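Local coordinates for protein PfhB2 (Pasteurella multocida, PDB 6U8T) that is probably a cysteine protease, the YopT-like domain of a bacterial virulence toxin, at residues C42-A47 with I75-K80; P109-K112 with L117-R120; T162-V167 with V173-N178. The protein carries 1 engineered substitution. One frame throughout, in Å; residues are numbered along the deposited sequence.

Contact 1: residues C42-A47 with I75-K80; sequences CAHWIA and IDSIKK
H44 NE2 meets S77 OG at 2.7 Å, in a nearly straight hydrogen bond that joins two helices. The hydroxyl comes in at the edge of the imidazole, close to its plane. It gets there because OG is set anti to the backbone N of S77 (chi1 -175°), which swings it out of its own helix and toward the ring. The other ring nitrogen, ND1, is taken up inside the same helix by S40 O, one turn back, and S40 OG in turn hydrogen-bonds to I78 O, tying the pair of helices together a second time. With a partner on each of its nitrogens, the imidazole has little freedom to flip or spin about its bond to CB.

The flat side is used too. I78 CG1 sits over the middle of one ring face, 3.6 Å from the centroid and only 14° off the normal, a clean CH-pi contact; its closest ring atom is H44 ND1, at 3.5 Å. S77 and I78, successive residues on one helix, therefore divide the ring between edge and face.

The contact is buried and small, one histidine of helix 20-51 reaching across to helix 72-87. Helix 91-104 closes in beside them: W101 meets the H44 ring with the planes about 35° apart, and T98 and L102 pack on A43, while L81, further along helix 72-87, covers both A43 and H44.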
ATOM      1  N   CYS C  42     -19.602  -1.660   3.761  1.00 10.06           N
ATOM      2  CA  CYS C  42     -19.625  -2.943   4.482  1.00 10.00           C
ATOM      3  C   CYS C  42     -20.499  -2.811   5.741  1.00 10.79           C
ATOM      4  O   CYS C  42     -21.307  -3.735   5.998  1.00 10.98           O
ATOM      5  CB  CYS C  42     -18.219  -3.435   4.805  1.00  9.43           C
ATOM      6  SG  CYS C  42     -17.371  -4.075   3.342  0.89  8.80           S
ATOM      7  N   ALA C  43     -20.389  -1.705   6.481  1.00 11.43           N
ATOM      8  CA  ALA C  43     -21.254  -1.458   7.649  1.00 12.40           C
ATOM      9  C   ALA C  43     -22.708  -1.509   7.198  1.00 13.36           C
ATOM     10  O   ALA C  43     -23.521  -2.173   7.856  1.00 14.53           O
ATOM     11  CB  ALA C  43     -20.933  -0.130   8.303  1.00 12.65           C
ATOM     12  N   HIS C  44     -23.045  -0.808   6.114  1.00 13.90           N
ATOM     13  CA  HIS C  44     -24.467  -0.749   5.626  1.00 14.20           C
ATOM     14  C   HIS C  44     -24.915  -2.137   5.193  1.00 13.55           C
ATOM     15  O   HIS C  44     -26.025  -2.511   5.558  1.00 14.69           O
ATOM     16  CB  HIS C  44     -24.632   0.277   4.517  1.00 14.23           C
ATOM     17  CG  HIS C  44     -24.732   1.676   5.009  1.00 15.29           C
ATOM     18  ND1 HIS C  44     -23.627   2.404   5.467  1.00 15.23           N
ATOM     19  CD2 HIS C  44     -25.801   2.508   5.043  1.00 15.91           C
ATOM     20  CE1 HIS C  44     -24.032   3.620   5.787  1.00 15.79           C
ATOM     21  NE2 HIS C  44     -25.376   3.691   5.550  1.00 16.41           N
ATOM     22  N   TRP C  45     -24.093  -2.854   4.445  1.00 12.42           N
ATOM     23  CA  TRP C  45     -24.366  -4.230   3.996  1.00 12.58           C
ATOM     24  C   TRP C  45     -24.645  -5.135   5.221  1.00 12.84           C
ATOM     25  O   TRP C  45     -25.584  -5.892   5.204  1.00 12.07           O
ATOM     26  CB  TRP C  45     -23.184  -4.742   3.177  1.00 12.08           C
ATOM     27  CG  TRP C  45     -23.431  -6.065   2.519  1.00 12.53           C
ATOM     28  CD1 TRP C  45     -24.000  -6.285   1.297  1.00 13.03           C
ATOM     29  CD2 TRP C  45     -23.083  -7.362   3.039  1.00 12.69           C
ATOM     30  NE1 TRP C  45     -24.005  -7.628   1.017  1.00 13.41           N
ATOM     31  CE2 TRP C  45     -23.458  -8.311   2.059  1.00 12.96           C
ATOM     32  CE3 TRP C  45     -22.464  -7.812   4.227  1.00 12.57           C
ATOM     33  CZ2 TRP C  45     -23.236  -9.676   2.215  1.00 13.28           C
ATOM     34  CZ3 TRP C  45     -22.232  -9.166   4.372  1.00 12.60           C
ATOM     35  CH2 TRP C  45     -22.628 -10.084   3.390  1.00 13.03           C
ATOM     36  N   ILE C  46     -23.823  -5.020   6.270  1.00 13.15           N
ATOM     37  CA  ILE C  46     -23.996  -5.868   7.478  1.00 13.90           C
ATOM     38  C   ILE C  46     -25.358  -5.535   8.117  1.00 14.88           C
ATOM     39  O   ILE C  46     -26.131  -6.467   8.354  1.00 14.80           O
ATOM     40  CB  ILE C  46     -22.811  -5.724   8.449  1.00 13.32           C
ATOM     41  CG1 ILE C  46     -21.563  -6.356   7.855  1.00 13.04           C
ATOM     42  CG2 ILE C  46     -23.136  -6.338   9.783  1.00 13.85           C
ATOM     43  CD1 ILE C  46     -20.319  -6.133   8.690  1.00 13.52           C
ATOM     44  N   ALA C  47     -25.651  -4.253   8.341  1.00 15.77           N
ATOM     45  CA  ALA C  47     -26.940  -3.782   8.913  1.00 17.32           C
ATOM     46  C   ALA C  47     -28.106  -4.270   8.067  1.00 18.01           C
ATOM     47  O   ALA C  47     -29.124  -4.623   8.629  1.00 20.81           O
ATOM     48  CB  ALA C  47     -26.983  -2.284   9.054  1.00 17.46           C
ATOM     49  N   ILE C  75     -26.631   5.232  -0.998  1.00 23.74           N
ATOM     50  CA  ILE C  75     -25.425   6.020  -1.399  1.00 24.92           C
ATOM     51  C   ILE C  75     -25.304   7.234  -0.457  1.00 24.94           C
ATOM     52  O   ILE C  75     -24.187   7.504   0.039  1.00 24.24           O
ATOM     53  CB  ILE C  75     -25.483   6.438  -2.884  1.00 25.73           C
ATOM     54  CG1 ILE C  75     -25.162   5.252  -3.800  1.00 27.16           C
ATOM     55  CG2 ILE C  75     -24.563   7.606  -3.175  1.00 24.33           C
ATOM     56  CD1 ILE C  75     -25.788   5.354  -5.209  1.00 27.83           C
ATOM     57  N   ASP C  76     -26.411   7.922  -0.215  1.00 25.62           N
ATOM     58  CA  ASP C  76     -26.452   9.145   0.621  1.00 27.76           C
ATOM     59  C   ASP C  76     -26.034   8.761   2.041  1.00 24.33           C
ATOM     60  O   ASP C  76     -25.199   9.458   2.618  1.00 27.71           O
ATOM     61  CB  ASP C  76     -27.840   9.811   0.597  1.00 28.98           C
ATOM     62  CG  ASP C  76     -28.262  10.332  -0.770  1.00 32.20           C
ATOM     63  OD1 ASP C  76     -27.364  10.617  -1.616  1.00 30.91           O
ATOM     64  OD2 ASP C  76     -29.514  10.408  -0.992  1.00 38.16           O
ATOM     65  N   SER C  77     -26.605   7.698   2.576  1.00 22.36           N
ATOM     66  CA  SER C  77     -26.335   7.202   3.957  1.00 20.80           C
ATOM     67  C   SER C  77     -24.882   6.710   4.076  1.00 18.69           C
ATOM     68  O   SER C  77     -24.257   6.947   5.100  1.00 18.33           O
ATOM     69  CB  SER C  77     -27.317   6.147   4.318  1.00 20.22           C
ATOM     70  OG  SER C  77     -27.129   5.761   5.663  1.00 20.65           O
ATOM     71  N   ILE C  78     -24.363   6.049   3.042  1.00 17.59           N
ATOM     72  CA  ILE C  78     -22.967   5.562   2.996  1.00 16.94           C
ATOM     73  C   ILE C  78     -22.011   6.774   3.014  1.00 17.48           C
ATOM     74  O   ILE C  78     -21.013   6.735   3.755  1.00 16.41           O
ATOM     75  CB  ILE C  78     -22.762   4.646   1.773  1.00 16.36           C
ATOM     76  CG1 ILE C  78     -23.400   3.273   2.041  1.00 16.30           C
ATOM     77  CG2 ILE C  78     -21.265   4.539   1.428  1.00 15.45           C
ATOM     78  CD1 ILE C  78     -23.433   2.345   0.843  1.00 16.10           C
ATOM     79  N   LYS C  79     -22.317   7.813   2.238  1.00 19.12           N
ATOM     80  CA  LYS C  79     -21.507   9.054   2.147  1.00 20.92           C
ATOM     81  C   LYS C  79     -21.489   9.761   3.513  1.00 21.57           C
ATOM     82  O   LYS C  79     -20.398  10.215   3.896  1.00 19.97           O
ATOM     83  CB  LYS C  79     -22.041   9.945   1.027  1.00 23.62           C
ATOM     84  CG  LYS C  79     -21.448   9.604  -0.336  1.00 24.52           C
ATOM     85  CD  LYS C  79     -22.060  10.333  -1.495  1.00 27.97           C
ATOM     86  CE  LYS C  79     -21.020  10.803  -2.491  1.00 33.77           C
ATOM     87  NZ  LYS C  79     -20.504   9.650  -3.262  1.00 38.18           N
ATOM     88  N   LYS C  80     -22.625   9.818   4.210  1.00 22.21           N
ATOM     89  CA  LYS C  80     -22.739  10.407   5.573  1.00 25.32           C
ATOM     90  C   LYS C  80     -21.760   9.700   6.527  1.00 23.11           C
ATOM     91  O   LYS C  80     -20.959  10.398   7.181  1.00 22.40           O
ATOM     92  CB  LYS C  80     -24.147  10.253   6.152  1.00 30.49           C
ATOM     93  CG  LYS C  80     -24.959  11.497   6.465  1.00 38.82           C
ATOM     94  CD  LYS C  80     -26.453  11.112   6.753  1.00 49.23           C
ATOM     95  CE  LYS C  80     -27.423  11.258   5.569  1.00 59.90           C
ATOM     96  NZ  LYS C  80     -28.141  10.012   5.147  1.00 54.70           N
TER

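Contact 2: residues P109-K112 with L117-R120; sequences PKEK and LSRR
K112 and R119 face each other across an antiparallel hairpin, their side chains leaving the same side of the sheet and crossing at a slant. The guanidinium of R119 lays one flat face over the start of the lysine chain: K112 CB stands 3.8 Å above the plane near its centre, and K112 CG approaches R119 NH2 to 3.6 Å. This is aliphatic carbon on a flat cation, and it depends on R119 placing CG between its backbone N and carbonyl carbon (chi1 68°), from where the chain runs straight out to NE. Beneath the two side chains the backbones form a hydrogen-bonded pair, with K112 N giving to R119 O at 2.8 Å and R119 N to K112 O at 3.0 Å.

R120 is arranged differently. Its side chain runs alongside P109, pointing the same way, so the proline ring covers one guanidinium face off-centre, with P109 CB 3.6 Å from R120 NH1. E111 crosses this arginine obliquely, its carboxylate turned 47° from the guanidinium plane; the resulting salt bridge, E111 OE2 to R120 NE, is long at 3.9 Å. The stronger partner of R120 is D99, which makes a salt bridge to NH2. E111 OE1 likewise looks elsewhere, to K113 NZ, while S118 OG lies 2.9 Å from E111 OE1 in at best a weak bond.

The pairing belongs to the two-stranded hairpin 111-114/117-127, at the surface. Helix 91-104 lies against it through D99 and Q103, and Y219 of the second subunit packs on P109 and K110.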
ATOM      1  N   PRO C 109     -22.629  -6.737  18.277  1.00 20.97           N
ATOM      2  CA  PRO C 109     -21.292  -7.311  18.257  1.00 21.35           C
ATOM      3  C   PRO C 109     -21.235  -8.584  19.120  1.00 22.22           C
ATOM      4  O   PRO C 109     -21.791  -8.584  20.195  1.00 23.34           O
ATOM      5  CB  PRO C 109     -20.383  -6.204  18.880  1.00 21.60           C
ATOM      6  CG  PRO C 109     -21.213  -4.969  18.990  1.00 21.72           C
ATOM      7  CD  PRO C 109     -22.653  -5.405  18.899  1.00 21.70           C
ATOM      8  N   LYS C 110     -20.543  -9.613  18.660  1.00 22.64           N
ATOM      9  CA  LYS C 110     -20.309 -10.843  19.462  1.00 25.03           C
ATOM     10  C   LYS C 110     -19.296 -10.533  20.562  1.00 26.23           C
ATOM     11  O   LYS C 110     -18.442  -9.639  20.338  1.00 25.80           O
ATOM     12  CB  LYS C 110     -19.809 -12.000  18.605  1.00 25.62           C
ATOM     13  CG  LYS C 110     -20.875 -12.630  17.747  1.00 27.48           C
ATOM     14  CD  LYS C 110     -20.512 -13.976  17.146  1.00 30.53           C
ATOM     15  CE  LYS C 110     -21.546 -14.385  16.097  1.00 32.16           C
ATOM     16  NZ  LYS C 110     -21.245 -15.701  15.483  1.00 32.76           N
ATOM     17  N   GLU C 111     -19.421 -11.198  21.707  1.00 28.16           N
ATOM     18  CA  GLU C 111     -18.520 -11.102  22.874  1.00 31.75           C
ATOM     19  C   GLU C 111     -17.932 -12.489  23.130  1.00 32.34           C
ATOM     20  O   GLU C 111     -18.648 -13.494  22.902  1.00 33.17           O
ATOM     21  CB  GLU C 111     -19.252 -10.616  24.126  1.00 35.64           C
ATOM     22  CG  GLU C 111     -20.271  -9.532  23.865  1.00 39.00           C
ATOM     23  CD  GLU C 111     -20.155  -8.355  24.802  1.00 47.72           C
ATOM     24  OE1 GLU C 111     -20.502  -8.523  26.026  1.00 48.11           O
ATOM     25  OE2 GLU C 111     -19.701  -7.275  24.303  1.00 53.84           O
ATOM     26  N   LYS C 112     -16.698 -12.554  23.635  1.00 33.37           N
ATOM     27  CA  LYS C 112     -16.178 -13.720  24.395  1.00 35.54           C
ATOM     28  C   LYS C 112     -16.349 -13.391  25.866  1.00 35.82           C
ATOM     29  O   LYS C 112     -15.999 -12.270  26.229  1.00 36.76           O
ATOM     30  CB  LYS C 112     -14.727 -13.964  24.007  1.00 36.94           C
ATOM     31  CG  LYS C 112     -14.543 -14.315  22.533  1.00 39.44           C
ATOM     32  CD  LYS C 112     -15.324 -15.554  22.088  1.00 41.15           C
ATOM     33  CE  LYS C 112     -14.587 -16.329  21.014  1.00 45.60           C
ATOM     34  NZ  LYS C 112     -15.486 -17.219  20.240  1.00 49.31           N
ATOM     35  N   LEU C 117     -17.263 -11.334  32.930  1.00 47.11           N
ATOM     36  CA  LEU C 117     -16.551 -10.319  32.094  1.00 45.73           C
ATOM     37  C   LEU C 117     -16.747 -10.598  30.598  1.00 43.84           C
ATOM     38  O   LEU C 117     -16.806 -11.770  30.212  1.00 43.84           O
ATOM     39  CB  LEU C 117     -15.062 -10.319  32.464  1.00 46.07           C
ATOM     40  CG  LEU C 117     -14.769  -9.797  33.867  1.00 49.46           C
ATOM     41  CD1 LEU C 117     -13.319 -10.005  34.245  1.00 50.46           C
ATOM     42  CD2 LEU C 117     -15.118  -8.319  33.975  1.00 50.17           C
ATOM     43  N   SER C 118     -16.777  -9.546  29.777  1.00 42.71           N
ATOM     44  CA  SER C 118     -16.848  -9.631  28.296  1.00 41.35           C
ATOM     45  C   SER C 118     -15.612  -8.994  27.658  1.00 40.05           C
ATOM     46  O   SER C 118     -14.883  -8.286  28.345  1.00 41.28           O
ATOM     47  CB  SER C 118     -18.077  -8.990  27.744  1.00 39.50           C
ATOM     48  OG  SER C 118     -19.194  -9.502  28.424  1.00 43.59           O
ATOM     49  N   ARG C 119     -15.353  -9.379  26.422  1.00 37.75           N
ATOM     50  CA  ARG C 119     -14.501  -8.651  25.458  1.00 38.64           C
ATOM     51  C   ARG C 119     -15.035  -8.945  24.050  1.00 35.87           C
ATOM     52  O   ARG C 119     -15.780  -9.921  23.877  1.00 33.16           O
ATOM     53  CB  ARG C 119     -13.030  -9.033  25.587  1.00 41.46           C
ATOM     54  CG  ARG C 119     -12.748 -10.458  25.166  1.00 45.26           C
ATOM     55  CD  ARG C 119     -11.259 -10.705  25.044  1.00 53.43           C
ATOM     56  NE  ARG C 119     -11.032 -12.067  24.586  1.00 56.47           N
ATOM     57  CZ  ARG C 119     -11.182 -12.480  23.329  1.00 59.56           C
ATOM     58  NH1 ARG C 119     -11.543 -11.631  22.375  1.00 60.52           N
ATOM     59  NH2 ARG C 119     -10.988 -13.757  23.039  1.00 59.59           N
ATOM     60  N   ARG C 120     -14.706  -8.089  23.096  1.00 33.84           N
ATOM     61  CA  ARG C 120     -15.240  -8.204  21.713  1.00 32.35           C
ATOM     62  C   ARG C 120     -14.687  -9.478  21.086  1.00 31.21           C
ATOM     63  O   ARG C 120     -13.520  -9.769  21.296  1.00 29.72           O
ATOM     64  CB  ARG C 120     -14.931  -6.933  20.919  1.00 31.22           C
ATOM     65  CG  ARG C 120     -15.617  -5.707  21.496  1.00 33.71           C
ATOM     66  CD  ARG C 120     -17.110  -5.995  21.604  1.00 35.69           C
ATOM     67  NE  ARG C 120     -17.932  -4.828  21.848  1.00 40.32           N
ATOM     68  CZ  ARG C 120     -18.210  -3.878  20.955  1.00 43.56           C
ATOM     69  NH1 ARG C 120     -17.684  -3.923  19.740  1.00 42.52           N
ATOM     70  NH2 ARG C 120     -18.975  -2.858  21.306  1.00 43.76           N
TER

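Contact 3: residues T162-V167 with V173-N178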
ATOM      1  N   THR C 162      12.504   4.380  -5.385  1.00 34.43           N
ATOM      2  CA  THR C 162      13.967   4.560  -5.375  1.00 36.14           C
ATOM      3  C   THR C 162      14.263   6.052  -5.467  1.00 36.01           C
ATOM      4  O   THR C 162      13.724   6.710  -6.365  1.00 35.00           O
ATOM      5  CB  THR C 162      14.642   3.798  -6.518  1.00 36.81           C
ATOM      6  OG1 THR C 162      14.126   2.468  -6.497  1.00 35.16           O
ATOM      7  CG2 THR C 162      16.148   3.794  -6.416  1.00 38.13           C
ATOM      8  N   VAL C 163      15.120   6.526  -4.572  1.00 36.86           N
ATOM      9  CA  VAL C 163      15.755   7.866  -4.636  1.00 37.67           C
ATOM     10  C   VAL C 163      17.267   7.643  -4.573  1.00 39.62           C
ATOM     11  O   VAL C 163      17.704   6.473  -4.407  1.00 40.78           O
ATOM     12  CB  VAL C 163      15.219   8.775  -3.515  1.00 37.71           C
ATOM     13  CG1 VAL C 163      13.734   9.032  -3.678  1.00 36.03           C
ATOM     14  CG2 VAL C 163      15.515   8.245  -2.127  1.00 38.25           C
ATOM     15  N   SER C 164      18.052   8.700  -4.721  1.00 40.82           N
ATOM     16  CA  SER C 164      19.523   8.609  -4.682  1.00 41.96           C
ATOM     17  C   SER C 164      20.113   9.873  -4.069  1.00 43.12           C
ATOM     18  O   SER C 164      19.426  10.861  -3.903  1.00 42.01           O
ATOM     19  CB  SER C 164      20.070   8.313  -6.043  1.00 42.86           C
ATOM     20  OG  SER C 164      19.607   9.248  -6.986  1.00 43.96           O
ATOM     21  N   ALA C 165      21.375   9.792  -3.680  1.00 45.98           N
ATOM     22  CA  ALA C 165      22.110  10.887  -3.034  1.00 48.16           C
ATOM     23  C   ALA C 165      23.577  10.815  -3.451  1.00 50.70           C
ATOM     24  O   ALA C 165      24.037   9.720  -3.801  1.00 51.81           O
ATOM     25  CB  ALA C 165      21.926  10.772  -1.547  1.00 48.24           C
ATOM     26  N   LEU C 166      24.241  11.962  -3.451  1.00 52.08           N
ATOM     27  CA  LEU C 166      25.712  12.110  -3.516  1.00 55.10           C
ATOM     28  C   LEU C 166      26.105  13.004  -2.339  1.00 56.83           C
ATOM     29  O   LEU C 166      25.541  14.111  -2.191  1.00 56.45           O
ATOM     30  CB  LEU C 166      26.086  12.731  -4.864  1.00 55.91           C
ATOM     31  CG  LEU C 166      27.550  13.077  -5.062  1.00 59.14           C
ATOM     32  CD1 LEU C 166      28.385  11.819  -5.240  1.00 59.85           C
ATOM     33  CD2 LEU C 166      27.728  14.034  -6.235  1.00 60.00           C
ATOM     34  N   VAL C 167      26.985  12.518  -1.481  1.00 59.15           N
ATOM     35  CA  VAL C 167      27.521  13.301  -0.336  1.00 61.92           C
ATOM     36  C   VAL C 167      29.003  13.548  -0.631  1.00 64.76           C
ATOM     37  O   VAL C 167      29.693  12.564  -0.940  1.00 65.91           O
ATOM     38  CB  VAL C 167      27.299  12.549   0.988  1.00 62.04           C
ATOM     39  CG1 VAL C 167      27.776  13.351   2.190  1.00 64.35           C
ATOM     40  CG2 VAL C 167      25.845  12.110   1.150  1.00 60.02           C
ATOM     41  N   VAL C 173      23.686  16.172  -2.268  1.00 55.48           N
ATOM     42  CA  VAL C 173      22.794  16.240  -3.454  1.00 53.55           C
ATOM     43  C   VAL C 173      21.788  15.100  -3.323  1.00 50.32           C
ATOM     44  O   VAL C 173      22.220  13.961  -3.205  1.00 49.92           O
ATOM     45  CB  VAL C 173      23.586  16.178  -4.771  1.00 54.69           C
ATOM     46  CG1 VAL C 173      22.671  16.361  -5.963  1.00 53.70           C
ATOM     47  CG2 VAL C 173      24.686  17.223  -4.800  1.00 57.34           C
ATOM     48  N   PHE C 174      20.489  15.411  -3.295  1.00 47.99           N
ATOM     49  CA  PHE C 174      19.391  14.428  -3.145  1.00 44.82           C
ATOM     50  C   PHE C 174      18.573  14.412  -4.435  1.00 43.92           C
ATOM     51  O   PHE C 174      18.238  15.490  -4.930  1.00 44.47           O
ATOM     52  CB  PHE C 174      18.538  14.790  -1.933  1.00 43.78           C
ATOM     53  CG  PHE C 174      17.403  13.831  -1.682  1.00 40.92           C
ATOM     54  CD1 PHE C 174      17.658  12.532  -1.289  1.00 40.27           C
ATOM     55  CD2 PHE C 174      16.091  14.224  -1.840  1.00 39.49           C
ATOM     56  CE1 PHE C 174      16.618  11.643  -1.056  1.00 38.21           C
ATOM     57  CE2 PHE C 174      15.052  13.328  -1.648  1.00 37.24           C
ATOM     58  CZ  PHE C 174      15.313  12.054  -1.231  1.00 36.68           C
ATOM     59  N   PHE C 175      18.297  13.238  -4.997  1.00 42.44           N
ATOM     60  CA  PHE C 175      17.568  13.116  -6.281  1.00 41.50           C
ATOM     61  C   PHE C 175      16.395  12.165  -6.093  1.00 38.92           C
ATOM     62  O   PHE C 175      16.598  11.010  -5.664  1.00 37.79           O
ATOM     63  CB  PHE C 175      18.498  12.669  -7.416  1.00 43.24           C
ATOM     64  CG  PHE C 175      17.763  12.397  -8.703  1.00 43.34           C
ATOM     65  CD1 PHE C 175      17.301  13.436  -9.500  1.00 43.84           C
ATOM     66  CD2 PHE C 175      17.490  11.093  -9.097  1.00 42.40           C
ATOM     67  CE1 PHE C 175      16.595  13.177 -10.663  1.00 43.44           C
ATOM     68  CE2 PHE C 175      16.789  10.845 -10.270  1.00 41.72           C
ATOM     69  CZ  PHE C 175      16.353  11.882 -11.054  1.00 42.03           C
ATOM     70  N   ASP C 176      15.202  12.666  -6.397  1.00 37.85           N
ATOM     71  CA  ASP C 176      13.931  11.899  -6.379  1.00 35.79           C
ATOM     72  C   ASP C 176      13.293  11.991  -7.761  1.00 35.63           C
ATOM     73  O   ASP C 176      12.783  13.036  -8.147  1.00 35.58           O
ATOM     74  CB  ASP C 176      13.014  12.427  -5.283  1.00 34.76           C
ATOM     75  CG  ASP C 176      11.776  11.581  -5.086  1.00 32.48           C
ATOM     76  OD1 ASP C 176      11.464  10.782  -5.999  1.00 32.10           O
ATOM     77  OD2 ASP C 176      11.179  11.683  -4.011  1.00 31.10           O
ATOM     78  N   PRO C 177      13.314  10.901  -8.550  1.00 35.60           N
ATOM     79  CA  PRO C 177      12.782  10.914  -9.907  1.00 36.33           C
ATOM     80  C   PRO C 177      11.305  11.333  -9.988  1.00 35.75           C
ATOM     81  O   PRO C 177      10.846  11.550 -11.091  1.00 35.10           O
ATOM     82  CB  PRO C 177      12.904   9.473 -10.414  1.00 36.01           C
ATOM     83  CG  PRO C 177      13.663   8.705  -9.376  1.00 35.86           C
ATOM     84  CD  PRO C 177      13.869   9.604  -8.177  1.00 36.08           C
ATOM     85  N   ASN C 178      10.623  11.399  -8.835  1.00 36.74           N
ATOM     86  CA  ASN C 178       9.203  11.836  -8.696  1.00 35.72           C
ATOM     87  C   ASN C 178       9.122  13.371  -8.590  1.00 36.48           C
ATOM     88  O   ASN C 178       7.991  13.882  -8.680  1.00 35.89           O
ATOM     89  CB  ASN C 178       8.531  11.251  -7.451  1.00 34.43           C
ATOM     90  CG  ASN C 178       7.919   9.885  -7.678  1.00 37.66           C
ATOM     91  OD1 ASN C 178       8.040   9.325  -8.780  1.00 40.25           O
ATOM     92  ND2 ASN C 178       7.284   9.343  -6.638  1.00 34.38           N
TER
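F175 and S164 meet at a ring edge: S164 OG lies near the plane of the phenyl group, 3.5 Å from F175 CD2. One face of this ring is covered, toward its rim, by the backbone N of P177. The motif is an antiparallel beta hairpin, strands 160-168 and 171-176. F174 projects from the other side of the sheet, along with A165, and V163 CG2 comes up obliquely to F174 CE1 at 3.7 Å. Both rings have further aromatic partners: W45 of the second subunit stacks on F175, and F198 from helix 187-201 meets F174 edge-to-face.

With chi1 at 54°, the S164 hydroxyl is tucked back over its own main chain, against F175; OG is buried there and has no hydrogen-bonding partner in the model. The main chains are paired regularly. S164 and F175 exchange two bonds, as do L166 and V173, the straightest being V173 N to L166 O (2.8 Å, 177°). At the non-hydrogen-bonded pair between them, A165 CA comes to 3.1 Å from V173 O, a CA-H...O contact.

Strand 180-184 flanks one side of the hairpin and a strand of the second subunit pairs with 162-167 on the other, so the sheet continues across the dimer. D176 bonds to H161 through OD1 and to Y204 through OD2, and C42 of the second subunit packs on P177: C42, H161 and D176 probably correspond to the Cys-His-Asp triad of clan CA peptidases, and in this dimer the cysteine would come from the other chain.

V163 CG1 rests 3.5 Å from D176 CG, and N178 N closes an Asx turn by reaching D176 OD1 at 3.0 Å from above the carboxylate plane.

Contacts 1 and 3 are buried, while contact 2 lies at the surface. Contact 1 joins two long helices through a single polar ring; contacts 2 and 3 are both antiparallel hairpins, yet contact 2 is lined with charged chains laid over aliphatic carbon and contact 3 with phenylalanines and valines. No strand or helix is common to any two of them. Contacts 1 and 3 sit on opposite sides of the chain's centre, their centres about 44 Å apart, but the dimer brings them together: the helix of 42-47 in one subunit lies against the hairpin of strands 160-168 and 171-176 in the other. Contact 2 touches the partner subunit only at its P109-K110 end.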